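PDB 4MDY: periplasmic binding protein from Mycobacterium smegmatis, which probably captures an iron-containing solute outside the cell membrane and delivers it to an ABC transporter. Local coordinates for residues 192-197 with 208-213; 223-228 with 250-255; 232-237 with 260-265. One frame throughout, in Å; residues are numbered along the deposited sequence.

Contact 1 (192-197 with 208-213); sequences TPPGWR and VLQVPA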
ATOM      1  N   THR A 192      -7.068   2.638 -10.745  1.00 18.85           N
ATOM      2  CA  THR A 192      -6.487   1.380 -10.329  1.00 21.18           C
ATOM      3  C   THR A 192      -7.287   0.245 -10.983  1.00 21.46           C
ATOM      4  O   THR A 192      -8.446   0.012 -10.631  1.00 19.86           O
ATOM      5  CB  THR A 192      -6.489   1.249  -8.798  1.00 22.28           C
ATOM      6  OG1 THR A 192      -5.676   2.288  -8.228  1.00 23.23           O
ATOM      7  CG2 THR A 192      -5.937  -0.104  -8.377  1.00 21.11           C
ATOM      8  N   PRO A 193      -6.677  -0.452 -11.957  1.00 22.33           N
ATOM      9  CA  PRO A 193      -7.416  -1.534 -12.595  1.00 22.37           C
ATOM     10  C   PRO A 193      -7.676  -2.673 -11.610  1.00 24.06           C
ATOM     11  O   PRO A 193      -6.927  -2.832 -10.643  1.00 21.22           O
ATOM     12  CB  PRO A 193      -6.477  -1.998 -13.715  1.00 23.68           C
ATOM     13  CG  PRO A 193      -5.575  -0.842 -13.968  1.00 24.54           C
ATOM     14  CD  PRO A 193      -5.386  -0.207 -12.620  1.00 25.04           C
ATOM     15  N   PRO A 194      -8.741  -3.450 -11.840  1.00 25.44           N
ATOM     16  CA  PRO A 194      -8.996  -4.596 -10.975  1.00 23.33           C
ATOM     17  C   PRO A 194      -7.748  -5.459 -10.780  1.00 22.03           C
ATOM     18  O   PRO A 194      -6.982  -5.660 -11.707  1.00 22.82           O
ATOM     19  CB  PRO A 194     -10.081  -5.367 -11.728  1.00 25.97           C
ATOM     20  CG  PRO A 194     -10.800  -4.337 -12.521  1.00 25.36           C
ATOM     21  CD  PRO A 194      -9.796  -3.273 -12.857  1.00 26.53           C
ATOM     22  N   GLY A 195      -7.549  -5.942  -9.565  1.00 22.37           N
ATOM     23  CA  GLY A 195      -6.361  -6.706  -9.213  1.00 20.91           C
ATOM     24  C   GLY A 195      -6.269  -6.764  -7.703  1.00 18.85           C
ATOM     25  O   GLY A 195      -7.231  -6.425  -6.996  1.00 17.18           O
ATOM     26  N   TRP A 196      -5.123  -7.182  -7.186  1.00 18.01           N
ATOM     27  CA  TRP A 196      -4.996  -7.320  -5.744  1.00 18.23           C
ATOM     28  C   TRP A 196      -5.320  -6.018  -5.006  1.00 17.72           C
ATOM     29  O   TRP A 196      -5.904  -6.056  -3.931  1.00 17.07           O
ATOM     30  CB  TRP A 196      -3.626  -7.860  -5.337  1.00 17.69           C
ATOM     31  CG  TRP A 196      -2.471  -6.901  -5.343  1.00 17.41           C
ATOM     32  CD1 TRP A 196      -1.489  -6.821  -6.281  1.00 19.36           C
ATOM     33  CD2 TRP A 196      -2.130  -5.942  -4.324  1.00 17.10           C
ATOM     34  NE1 TRP A 196      -0.567  -5.859  -5.923  1.00 20.12           N
ATOM     35  CE2 TRP A 196      -0.936  -5.310  -4.727  1.00 17.55           C
ATOM     36  CE3 TRP A 196      -2.718  -5.557  -3.119  1.00 16.91           C
ATOM     37  CZ2 TRP A 196      -0.324  -4.306  -3.967  1.00 19.32           C
ATOM     38  CZ3 TRP A 196      -2.107  -4.566  -2.359  1.00 18.02           C
ATOM     39  CH2 TRP A 196      -0.927  -3.946  -2.791  1.00 19.42           C
ATOM     40  N   ARG A 197      -4.965  -4.883  -5.603  1.00 17.51           N
ATOM     41  CA  ARG A 197      -5.218  -3.579  -4.986  1.00 19.33           C
ATOM     42  C   ARG A 197      -6.693  -3.228  -4.817  1.00 20.52           C
ATOM     43  O   ARG A 197      -7.029  -2.409  -3.967  1.00 21.41           O
ATOM     44  CB  ARG A 197      -4.549  -2.469  -5.779  1.00 20.39           C
ATOM     45  CG  ARG A 197      -3.046  -2.410  -5.598  1.00 24.26           C
ATOM     46  CD  ARG A 197      -2.524  -1.035  -5.983  1.00 29.42           C
ATOM     47  NE  ARG A 197      -1.211  -0.796  -5.405  1.00 38.63           N
ATOM     48  CZ  ARG A 197      -0.968  -0.255  -4.207  1.00 40.72           C
ATOM     49  NH1 ARG A 197       0.286  -0.105  -3.820  1.00 45.43           N
ATOM     50  NH2 ARG A 197      -1.941   0.149  -3.397  1.00 41.53           N
ATOM     51  N   VAL A 208     -16.175  -3.989  -8.632  1.00 23.34           N
ATOM     52  CA  VAL A 208     -15.029  -3.247  -9.121  1.00 24.48           C
ATOM     53  C   VAL A 208     -15.048  -3.323 -10.645  1.00 22.31           C
ATOM     54  O   VAL A 208     -14.783  -4.375 -11.229  1.00 24.29           O
ATOM     55  CB  VAL A 208     -13.721  -3.833  -8.552  1.00 26.56           C
ATOM     56  CG1 VAL A 208     -12.504  -3.141  -9.139  1.00 30.02           C
ATOM     57  CG2 VAL A 208     -13.701  -3.703  -7.033  1.00 28.74           C
ATOM     58  N   LEU A 209     -15.370  -2.199 -11.275  1.00 26.72           N
ATOM     59  CA  LEU A 209     -15.442  -2.098 -12.732  1.00 28.45           C
ATOM     60  C   LEU A 209     -14.086  -2.278 -13.405  1.00 25.94           C
ATOM     61  O   LEU A 209     -13.081  -1.762 -12.929  1.00 22.31           O
ATOM     62  CB  LEU A 209     -15.967  -0.714 -13.133  1.00 30.15           C
ATOM     63  CG  LEU A 209     -17.434  -0.402 -12.893  1.00 32.70           C
ATOM     64  CD1 LEU A 209     -17.704   1.039 -13.311  1.00 31.49           C
ATOM     65  CD2 LEU A 209     -18.320  -1.382 -13.654  1.00 34.67           C
ATOM     66  N   GLN A 210     -14.071  -3.001 -14.520  1.00 30.02           N
ATOM     67  CA  GLN A 210     -12.914  -3.011 -15.411  1.00 30.78           C
ATOM     68  C   GLN A 210     -12.636  -1.590 -15.890  1.00 27.93           C
ATOM     69  O   GLN A 210     -13.542  -0.884 -16.322  1.00 28.17           O
ATOM     70  CB  GLN A 210     -13.143  -3.937 -16.620  1.00 37.42           C
ATOM     71  CG  GLN A 210     -12.455  -5.288 -16.503  1.00 45.26           C
ATOM     72  CD  GLN A 210     -10.938  -5.167 -16.452  1.00 52.27           C
ATOM     73  OE1 GLN A 210     -10.350  -4.266 -17.060  1.00 62.80           O
ATOM     74  NE2 GLN A 210     -10.296  -6.071 -15.720  1.00 58.35           N
ATOM     75  N   VAL A 211     -11.381  -1.176 -15.796  1.00 25.29           N
ATOM     76  CA  VAL A 211     -10.995   0.179 -16.149  1.00 25.94           C
ATOM     77  C   VAL A 211      -9.502   0.176 -16.516  1.00 25.37           C
ATOM     78  O   VAL A 211      -8.725  -0.579 -15.930  1.00 22.95           O
ATOM     79  CB  VAL A 211     -11.300   1.152 -14.972  1.00 26.90           C
ATOM     80  CG1 VAL A 211     -10.388   0.893 -13.778  1.00 28.08           C
ATOM     81  CG2 VAL A 211     -11.187   2.601 -15.399  1.00 29.63           C
ATOM     82  N   PRO A 212      -9.100   1.000 -17.500  1.00 25.56           N
ATOM     83  CA  PRO A 212      -7.670   1.120 -17.794  1.00 25.04           C
ATOM     84  C   PRO A 212      -6.961   1.983 -16.757  1.00 23.30           C
ATOM     85  O   PRO A 212      -7.607   2.765 -16.073  1.00 23.68           O
ATOM     86  CB  PRO A 212      -7.632   1.773 -19.183  1.00 26.05           C
ATOM     87  CG  PRO A 212      -9.031   2.149 -19.529  1.00 29.85           C
ATOM     88  CD  PRO A 212      -9.928   1.850 -18.374  1.00 28.38           C
ATOM     89  N   ALA A 213      -5.644   1.840 -16.654  1.00 22.32           N
ATOM     90  CA  ALA A 213      -4.858   2.569 -15.661  1.00 21.60           C
ATOM     91  C   ALA A 213      -4.938   4.079 -15.880  1.00 21.99           C
ATOM     92  O   ALA A 213      -4.782   4.866 -14.940  1.00 20.71           O
ATOM     93  CB  ALA A 213      -3.409   2.112 -15.703  1.00 22.63           C
TER
HETATM   94  O   HOH W   1      -7.255  -5.754 -14.311  1.00 33.89           O
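V208, at the end of strand 207-208, opens the contact by placing CG1 4.0 Å from CG of P194. With chi1 at 175°, CG1 stands opposite the backbone N of V208, and this branch is the one that meets the pyrrolidine ring. L209 contributes its carbonyl: O lies 3.5 Å from the same CG of P194, a van der Waals approach to a ring methylene. Q210 starts out pointing away, but a bend at chi2 (-63°) swings its amide back across the ring, with NE2 3.7 Å from CG of P194. A water donates to O of P194 at 2.6 Å and receives only a weak bond from NE2 of Q210, so the amide is tied loosely to the proline carbonyl. V211, the buried member, meets both prolines: its CG1 packs near CD of P194, while its O sits 3.5 Å from CB of P193. Beyond P212, the methyl CB of A213 lies 4.1 Å from CG of P193. The proline rings thus pack on carbonyls and an amide besides the V208, V211 and A213 side chains, with one weak water link, burying 305 Å². Outside the pair, V211 and L209 also rest on L178 of strand 176-181. This is surface packing of two irregular, proline-containing loops beside the 207-208 edge of the parallel sheet in an alpha/beta lobe of a periplasmic binding protein.

Contact 2 (223-228 with 250-255); sequences VLDGAD and AQLAAT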
ATOM      1  N   VAL A 223     -16.542   6.339 -19.338  1.00 19.27           N
ATOM      2  CA  VAL A 223     -16.131   5.342 -18.350  1.00 20.03           C
ATOM      3  C   VAL A 223     -16.674   5.601 -16.948  1.00 20.52           C
ATOM      4  O   VAL A 223     -17.198   4.678 -16.298  1.00 19.46           O
ATOM      5  CB  VAL A 223     -14.599   5.237 -18.281  1.00 20.24           C
ATOM      6  CG1 VAL A 223     -14.182   4.190 -17.253  1.00 18.34           C
ATOM      7  CG2 VAL A 223     -14.041   4.894 -19.651  1.00 23.45           C
ATOM      8  N   LEU A 224     -16.538   6.843 -16.483  1.00 19.60           N
ATOM      9  CA  LEU A 224     -16.871   7.198 -15.101  1.00 20.52           C
ATOM     10  C   LEU A 224     -18.374   7.229 -14.828  1.00 18.98           C
ATOM     11  O   LEU A 224     -18.801   6.948 -13.710  1.00 21.29           O
ATOM     12  CB  LEU A 224     -16.221   8.530 -14.679  1.00 20.69           C
ATOM     13  CG  LEU A 224     -14.789   8.437 -14.138  1.00 22.87           C
ATOM     14  CD1 LEU A 224     -13.855   7.784 -15.132  1.00 25.16           C
ATOM     15  CD2 LEU A 224     -14.254   9.805 -13.728  1.00 22.02           C
ATOM     16  N   ASP A 225     -19.182   7.546 -15.837  1.00 18.38           N
ATOM     17  CA  ASP A 225     -20.633   7.550 -15.635  1.00 21.60           C
ATOM     18  C   ASP A 225     -21.192   6.131 -15.518  1.00 22.49           C
ATOM     19  O   ASP A 225     -22.371   5.959 -15.232  1.00 22.61           O
ATOM     20  CB  ASP A 225     -21.354   8.352 -16.726  1.00 22.04           C
ATOM     21  CG  ASP A 225     -21.162   9.863 -16.576  1.00 22.64           C
ATOM     22  OD1 ASP A 225     -20.897  10.341 -15.449  1.00 24.07           O
ATOM     23  OD2 ASP A 225     -21.292  10.577 -17.595  1.00 24.70           O
ATOM     24  N   GLY A 226     -20.346   5.122 -15.725  1.00 24.52           N
ATOM     25  CA  GLY A 226     -20.730   3.726 -15.486  1.00 24.78           C
ATOM     26  C   GLY A 226     -20.695   3.285 -14.025  1.00 26.65           C
ATOM     27  O   GLY A 226     -21.134   2.177 -13.708  1.00 29.31           O
ATOM     28  N   ALA A 227     -20.178   4.140 -13.139  1.00 22.98           N
ATOM     29  CA  ALA A 227     -19.994   3.792 -11.725  1.00 22.81           C
ATOM     30  C   ALA A 227     -21.043   4.439 -10.827  1.00 21.96           C
ATOM     31  O   ALA A 227     -21.567   5.518 -11.135  1.00 20.36           O
ATOM     32  CB  ALA A 227     -18.598   4.184 -11.260  1.00 22.07           C
ATOM     33  N   ASP A 228     -21.344   3.759  -9.724  1.00 23.08           N
ATOM     34  CA  ASP A 228     -22.244   4.265  -8.689  1.00 22.25           C
ATOM     35  C   ASP A 228     -21.520   5.153  -7.667  1.00 22.71           C
ATOM     36  O   ASP A 228     -22.136   6.009  -7.038  1.00 23.09           O
ATOM     37  CB  ASP A 228     -22.909   3.095  -7.969  1.00 23.28           C
ATOM     38  CG  ASP A 228     -23.791   2.280  -8.892  1.00 26.37           C
ATOM     39  OD1 ASP A 228     -24.636   2.891  -9.588  1.00 26.46           O
ATOM     40  OD2 ASP A 228     -23.633   1.040  -8.939  1.00 27.32           O
ATOM     41  N   ALA A 250     -16.803  18.226 -13.550  1.00 21.96           N
ATOM     42  CA  ALA A 250     -17.983  18.966 -13.077  1.00 22.39           C
ATOM     43  C   ALA A 250     -19.320  18.421 -13.608  1.00 22.37           C
ATOM     44  O   ALA A 250     -20.345  18.534 -12.931  1.00 19.35           O
ATOM     45  CB  ALA A 250     -17.843  20.444 -13.420  1.00 24.84           C
ATOM     46  N   GLN A 251     -19.308  17.829 -14.805  1.00 21.07           N
ATOM     47  CA  GLN A 251     -20.531  17.317 -15.427  1.00 19.17           C
ATOM     48  C   GLN A 251     -20.715  15.809 -15.302  1.00 19.34           C
ATOM     49  O   GLN A 251     -21.663  15.254 -15.851  1.00 20.47           O
ATOM     50  CB  GLN A 251     -20.576  17.719 -16.895  1.00 19.46           C
ATOM     51  CG  GLN A 251     -20.752  19.208 -17.075  1.00 21.81           C
ATOM     52  CD  GLN A 251     -21.104  19.581 -18.497  1.00 22.54           C
ATOM     53  OE1 GLN A 251     -20.443  19.148 -19.446  1.00 19.02           O
ATOM     54  NE2 GLN A 251     -22.152  20.392 -18.655  1.00 24.65           N
ATOM     55  N   LEU A 252     -19.825  15.147 -14.583  1.00 18.88           N
ATOM     56  CA  LEU A 252     -20.011  13.734 -14.306  1.00 19.43           C
ATOM     57  C   LEU A 252     -21.307  13.525 -13.532  1.00 18.95           C
ATOM     58  O   LEU A 252     -21.677  14.348 -12.702  1.00 17.91           O
ATOM     59  CB  LEU A 252     -18.835  13.188 -13.500  1.00 21.05           C
ATOM     60  CG  LEU A 252     -17.512  13.085 -14.264  1.00 23.35           C
ATOM     61  CD1 LEU A 252     -16.390  12.719 -13.305  1.00 24.07           C
ATOM     62  CD2 LEU A 252     -17.615  12.063 -15.391  1.00 23.28           C
ATOM     63  N   ALA A 253     -21.991  12.420 -13.810  1.00 20.15           N
ATOM     64  CA  ALA A 253     -23.163  12.032 -13.036  1.00 22.04           C
ATOM     65  C   ALA A 253     -22.811  11.943 -11.546  1.00 21.47           C
ATOM     66  O   ALA A 253     -23.593  12.355 -10.697  1.00 24.24           O
ATOM     67  CB  ALA A 253     -23.713  10.706 -13.536  1.00 23.80           C
ATOM     68  N   ALA A 254     -21.620  11.431 -11.235  1.00 20.34           N
ATOM     69  CA  ALA A 254     -21.159  11.344  -9.857  1.00 21.79           C
ATOM     70  C   ALA A 254     -21.073  12.715  -9.191  1.00 21.28           C
ATOM     71  O   ALA A 254     -21.389  12.846  -8.007  1.00 27.34           O
ATOM     72  CB  ALA A 254     -19.810  10.651  -9.789  1.00 20.53           C
ATOM     73  N   THR A 255     -20.645  13.729  -9.938  1.00 20.28           N
ATOM     74  CA  THR A 255     -20.557  15.081  -9.382  1.00 19.97           C
ATOM     75  C   THR A 255     -21.960  15.651  -9.172  1.00 19.40           C
ATOM     76  O   THR A 255     -22.239  16.222  -8.131  1.00 20.59           O
ATOM     77  CB  THR A 255     -19.688  16.004 -10.256  1.00 20.91           C
ATOM     78  OG1 THR A 255     -18.391  15.411 -10.421  1.00 20.07           O
ATOM     79  CG2 THR A 255     -19.523  17.384  -9.615  1.00 23.27           C
TER
HETATM   80  O   HOH W   2     -20.089   9.645 -12.981  1.00 24.97           O
HETATM   81  O   HOH W   3     -20.779  13.289 -17.676  1.00 22.60           O
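D225, in the turn at the C-terminal end of helix 220-224, meets the first turn of helix 253-256, the short helix that precedes strand 260-262. The direct bond runs from N of A253 to OD1 of D225, 2.9 Å long with an N-H...O angle of 158°. The donor reaches the syn side of the carboxylate but stands 33° out of its plane, so the approach is tilted. D225 has CG opposite its own carbonyl carbon (chi1 -73°), a setting that carries the carboxylate across to the helix start; OD1 also lies 3.4 Å from CB of A253.

Two waters extend the grip. One donates to OD1 at 2.7 Å and accepts from N of A254, with a weak further bond to O of L224. The other donates to both OD2 of D225 and O of Q251. Thus OD1 receives two sound bonds, and both carboxylate oxygens are engaged. Since L252 occupies the N-cap position, A253 and A254 present amides of the first helical turn, and the D225 carboxylate acts on them from a distant part of the chain, one directly and one through water. Those two first-turn amides may modestly stabilise the carboxylate's negative charge.

These connections belong to the alpha/beta lobe, where helices flank the parallel sheet. A type I turn, L224 to A227, leads from helix 220-224 toward strand 229-233. Alongside the polar bonds, the leucines make the apolar part of the contact: L224 and L252 cross at an angle, CD2 of L224 coming within 3.6 Å of CD1 of L252. CD2 of L252 instead faces CB of L224 at 3.9 Å. L224 also packs on L230 and W232 of strand 229-233, and A254 touches L230.

Contact 3 (232-237 with 260-265); sequences WTTESD and NIFTTK
The hydroxyl OG1 of T263 donates to O of T234 at 2.7 Å, the shortest polar bond here, and a reciprocal bond of 2.8 Å runs from OG1 of T234 to O of T263. Both donors lie in the carbonyl plane, on a lone pair. Each threonine has OG1 set between its backbone N and carbonyl carbon, which directs the two hydroxyls at each other's main chain. The pair continues, beyond the regular bridge, the junction of parallel strands 229-233 and 260-262, 260-262 being one of the sheet's two outer strands within this chain. W232 bridges F262: its N donates to O of I261, and its O accepts from N of T263 with an N-H...O angle of 178°. T233, the centre of an inverse gamma turn, bends the chain after the bridge, while its OG1 bonds to O of L180 on the other neighbouring strand. On the side of the sheet carrying W232 and F262, the two side chains run alongside each other, and their rings are nearly parallel but slid apart, at 25°, so overlap is slight; CE1 of F262 lies 3.6 Å from CD1 of W232. At the indole edge, NE1 of W232 donates to OD1 of N260 at 2.9 Å: OD1 lies close to the indole plane, whereas NE1 stands well above the carbonyl plane of the amide, not on a lone pair.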
ATOM      1  N   TRP A 232     -11.874   9.115  -5.199  1.00 16.96           N
ATOM      2  CA  TRP A 232     -10.695   9.842  -5.652  1.00 17.38           C
ATOM      3  C   TRP A 232      -9.718   9.933  -4.488  1.00 16.87           C
ATOM      4  O   TRP A 232     -10.072  10.433  -3.415  1.00 17.64           O
ATOM      5  CB  TRP A 232     -11.065  11.249  -6.091  1.00 16.24           C
ATOM      6  CG  TRP A 232     -12.127  11.341  -7.137  1.00 16.17           C
ATOM      7  CD1 TRP A 232     -13.483  11.281  -6.945  1.00 17.58           C
ATOM      8  CD2 TRP A 232     -11.929  11.545  -8.538  1.00 15.31           C
ATOM      9  NE1 TRP A 232     -14.137  11.432  -8.144  1.00 16.58           N
ATOM     10  CE2 TRP A 232     -13.209  11.591  -9.139  1.00 15.97           C
ATOM     11  CE3 TRP A 232     -10.795  11.685  -9.350  1.00 15.30           C
ATOM     12  CZ2 TRP A 232     -13.384  11.788 -10.509  1.00 15.01           C
ATOM     13  CZ3 TRP A 232     -10.970  11.888 -10.710  1.00 13.62           C
ATOM     14  CH2 TRP A 232     -12.259  11.937 -11.278  1.00 15.39           C
ATOM     15  N   THR A 233      -8.488   9.474  -4.692  1.00 16.99           N
ATOM     16  CA  THR A 233      -7.516   9.428  -3.605  1.00 16.18           C
ATOM     17  C   THR A 233      -6.783  10.765  -3.486  1.00 16.76           C
ATOM     18  O   THR A 233      -5.558  10.854  -3.621  1.00 15.30           O
ATOM     19  CB  THR A 233      -6.545   8.243  -3.750  1.00 15.99           C
ATOM     20  OG1 THR A 233      -5.858   8.320  -5.005  1.00 16.94           O
ATOM     21  CG2 THR A 233      -7.330   6.922  -3.657  1.00 16.32           C
ATOM     22  N   THR A 234      -7.572  11.806  -3.241  1.00 17.37           N
ATOM     23  CA  THR A 234      -7.059  13.142  -2.977  1.00 17.49           C
ATOM     24  C   THR A 234      -6.273  13.164  -1.670  1.00 19.19           C
ATOM     25  O   THR A 234      -6.566  12.393  -0.755  1.00 17.71           O
ATOM     26  CB  THR A 234      -8.208  14.171  -2.889  1.00 17.97           C
ATOM     27  OG1 THR A 234      -9.250  13.672  -2.037  1.00 18.36           O
ATOM     28  CG2 THR A 234      -8.779  14.450  -4.262  1.00 17.85           C
ATOM     29  N   GLU A 235      -5.286  14.060  -1.598  1.00 20.39           N
ATOM     30  CA  GLU A 235      -4.453  14.234  -0.413  1.00 24.95           C
ATOM     31  C   GLU A 235      -4.597  15.643   0.174  1.00 29.26           C
ATOM     32  O   GLU A 235      -3.925  15.980   1.146  1.00 32.48           O
ATOM     33  CB  GLU A 235      -2.988  13.968  -0.761  1.00 28.72           C
ATOM     34  CG  GLU A 235      -2.736  12.565  -1.302  1.00 31.16           C
ATOM     35  CD  GLU A 235      -1.286  12.322  -1.679  1.00 36.29           C
ATOM     36  OE1 GLU A 235      -0.392  12.962  -1.080  1.00 43.30           O
ATOM     37  OE2 GLU A 235      -1.043  11.483  -2.575  1.00 40.31           O
ATOM     38  N   SER A 236      -5.472  16.459  -0.413  1.00 26.62           N
ATOM     39  CA  SER A 236      -5.762  17.792   0.124  1.00 28.94           C
ATOM     40  C   SER A 236      -7.046  18.369  -0.456  1.00 32.34           C
ATOM     41  O   SER A 236      -7.604  17.848  -1.429  1.00 32.48           O
ATOM     42  CB  SER A 236      -4.606  18.755  -0.153  1.00 28.81           C
ATOM     43  OG  SER A 236      -4.452  18.996  -1.540  1.00 31.64           O
ATOM     44  N   ASP A 237      -7.505  19.451   0.164  1.00 34.73           N
ATOM     45  CA  ASP A 237      -8.599  20.252  -0.366  1.00 34.87           C
ATOM     46  C   ASP A 237      -8.192  20.827  -1.714  1.00 27.97           C
ATOM     47  O   ASP A 237      -9.012  20.898  -2.627  1.00 30.37           O
ATOM     48  CB  ASP A 237      -8.939  21.400   0.589  1.00 39.82           C
ATOM     49  CG  ASP A 237      -9.526  20.921   1.908  1.00 47.46           C
ATOM     50  OD1 ASP A 237     -10.228  19.884   1.921  1.00 53.70           O
ATOM     51  OD2 ASP A 237      -9.289  21.597   2.933  1.00 61.05           O
ATOM     52  N   ASN A 260     -19.177  11.339  -5.461  1.00 20.35           N
ATOM     53  CA  ASN A 260     -17.731  11.396  -5.332  1.00 19.49           C
ATOM     54  C   ASN A 260     -17.340  11.275  -3.874  1.00 20.84           C
ATOM     55  O   ASN A 260     -17.946  11.913  -3.010  1.00 23.33           O
ATOM     56  CB  ASN A 260     -17.173  12.717  -5.852  1.00 18.15           C
ATOM     57  CG  ASN A 260     -17.281  12.856  -7.359  1.00 18.89           C
ATOM     58  OD1 ASN A 260     -16.993  11.927  -8.115  1.00 16.78           O
ATOM     59  ND2 ASN A 260     -17.663  14.041  -7.802  1.00 21.54           N
ATOM     60  N   ILE A 261     -16.334  10.450  -3.613  1.00 19.98           N
ATOM     61  CA  ILE A 261     -15.634  10.453  -2.351  1.00 18.27           C
ATOM     62  C   ILE A 261     -14.244  11.036  -2.593  1.00 16.68           C
ATOM     63  O   ILE A 261     -13.473  10.511  -3.398  1.00 18.38           O
ATOM     64  CB  ILE A 261     -15.515   9.036  -1.761  1.00 18.16           C
ATOM     65  CG1 ILE A 261     -16.909   8.475  -1.454  1.00 18.54           C
ATOM     66  CG2 ILE A 261     -14.675   9.060  -0.494  1.00 18.86           C
ATOM     67  CD1 ILE A 261     -16.945   7.001  -1.135  1.00 19.04           C
ATOM     68  N   PHE A 262     -13.936  12.127  -1.903  1.00 18.23           N
ATOM     69  CA  PHE A 262     -12.605  12.707  -1.938  1.00 18.67           C
ATOM     70  C   PHE A 262     -11.949  12.378  -0.600  1.00 19.66           C
ATOM     71  O   PHE A 262     -12.336  12.904   0.444  1.00 20.61           O
ATOM     72  CB  PHE A 262     -12.658  14.218  -2.189  1.00 20.16           C
ATOM     73  CG  PHE A 262     -13.347  14.595  -3.480  1.00 19.42           C
ATOM     74  CD1 PHE A 262     -12.722  14.393  -4.705  1.00 19.33           C
ATOM     75  CD2 PHE A 262     -14.626  15.136  -3.470  1.00 18.50           C
ATOM     76  CE1 PHE A 262     -13.350  14.737  -5.896  1.00 20.15           C
ATOM     77  CE2 PHE A 262     -15.257  15.475  -4.654  1.00 21.07           C
ATOM     78  CZ  PHE A 262     -14.619  15.280  -5.867  1.00 21.29           C
ATOM     79  N   THR A 263     -10.970  11.478  -0.638  1.00 17.48           N
ATOM     80  CA  THR A 263     -10.348  10.982   0.576  1.00 16.45           C
ATOM     81  C   THR A 263      -9.587  12.088   1.293  1.00 17.54           C
ATOM     82  O   THR A 263      -9.106  13.042   0.674  1.00 19.25           O
ATOM     83  CB  THR A 263      -9.359   9.839   0.290  1.00 15.65           C
ATOM     84  OG1 THR A 263      -8.315  10.315  -0.573  1.00 16.15           O
ATOM     85  CG2 THR A 263     -10.075   8.647  -0.350  1.00 16.10           C
ATOM     86  N   THR A 264      -9.482  11.939   2.606  1.00 18.72           N
ATOM     87  CA  THR A 264      -8.503  12.686   3.375  1.00 18.99           C
ATOM     88  C   THR A 264      -7.111  12.185   3.008  1.00 18.58           C
ATOM     89  O   THR A 264      -6.952  11.094   2.443  1.00 17.30           O
ATOM     90  CB  THR A 264      -8.692  12.489   4.887  1.00 21.24           C
ATOM     91  OG1 THR A 264      -8.563  11.099   5.216  1.00 23.15           O
ATOM     92  CG2 THR A 264     -10.052  13.010   5.344  1.00 22.17           C
ATOM     93  N   LYS A 265      -6.094  12.968   3.337  1.00 19.63           N
ATOM     94  CA  LYS A 265      -4.719  12.526   3.129  1.00 19.69           C
ATOM     95  C   LYS A 265      -4.444  11.170   3.794  1.00 20.51           C
ATOM     96  O   LYS A 265      -3.790  10.305   3.200  1.00 20.30           O
ATOM     97  CB  LYS A 265      -3.731  13.553   3.671  1.00 19.85           C
ATOM     98  CG  LYS A 265      -2.287  13.214   3.348  1.00 22.78           C
ATOM     99  CD  LYS A 265      -1.330  14.036   4.178  1.00 24.98           C
ATOM    100  CE  LYS A 265       0.083  13.943   3.653  1.00 27.06           C
ATOM    101  NZ  LYS A 265       0.984  14.713   4.544  1.00 28.73           N
TER

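From the N terminus, contact 1 comes first, closing residues 198-207, which hold helix 199-203, and packing the loop after strand 189-190 on the loop after strand 207-208. Contacts 2 and 3 then cross, their segments alternating; in each half a short helix precedes a strand. Contact 2 closes 229-249, with strand 229-233 and helices 237-244 and 247-250, and ties the end of helix 220-224 to the start of helix 253-256. Contact 3 closes 238-259 and pairs strands 229-233 and 260-262. A probable hydrogen bond joins them, OG1 of T255 to ND2 of N260 (3.0 Å). Contact 1 meets contact 2 through L209 and V211 but stays about 7 Å from contact 3 at nearest atoms.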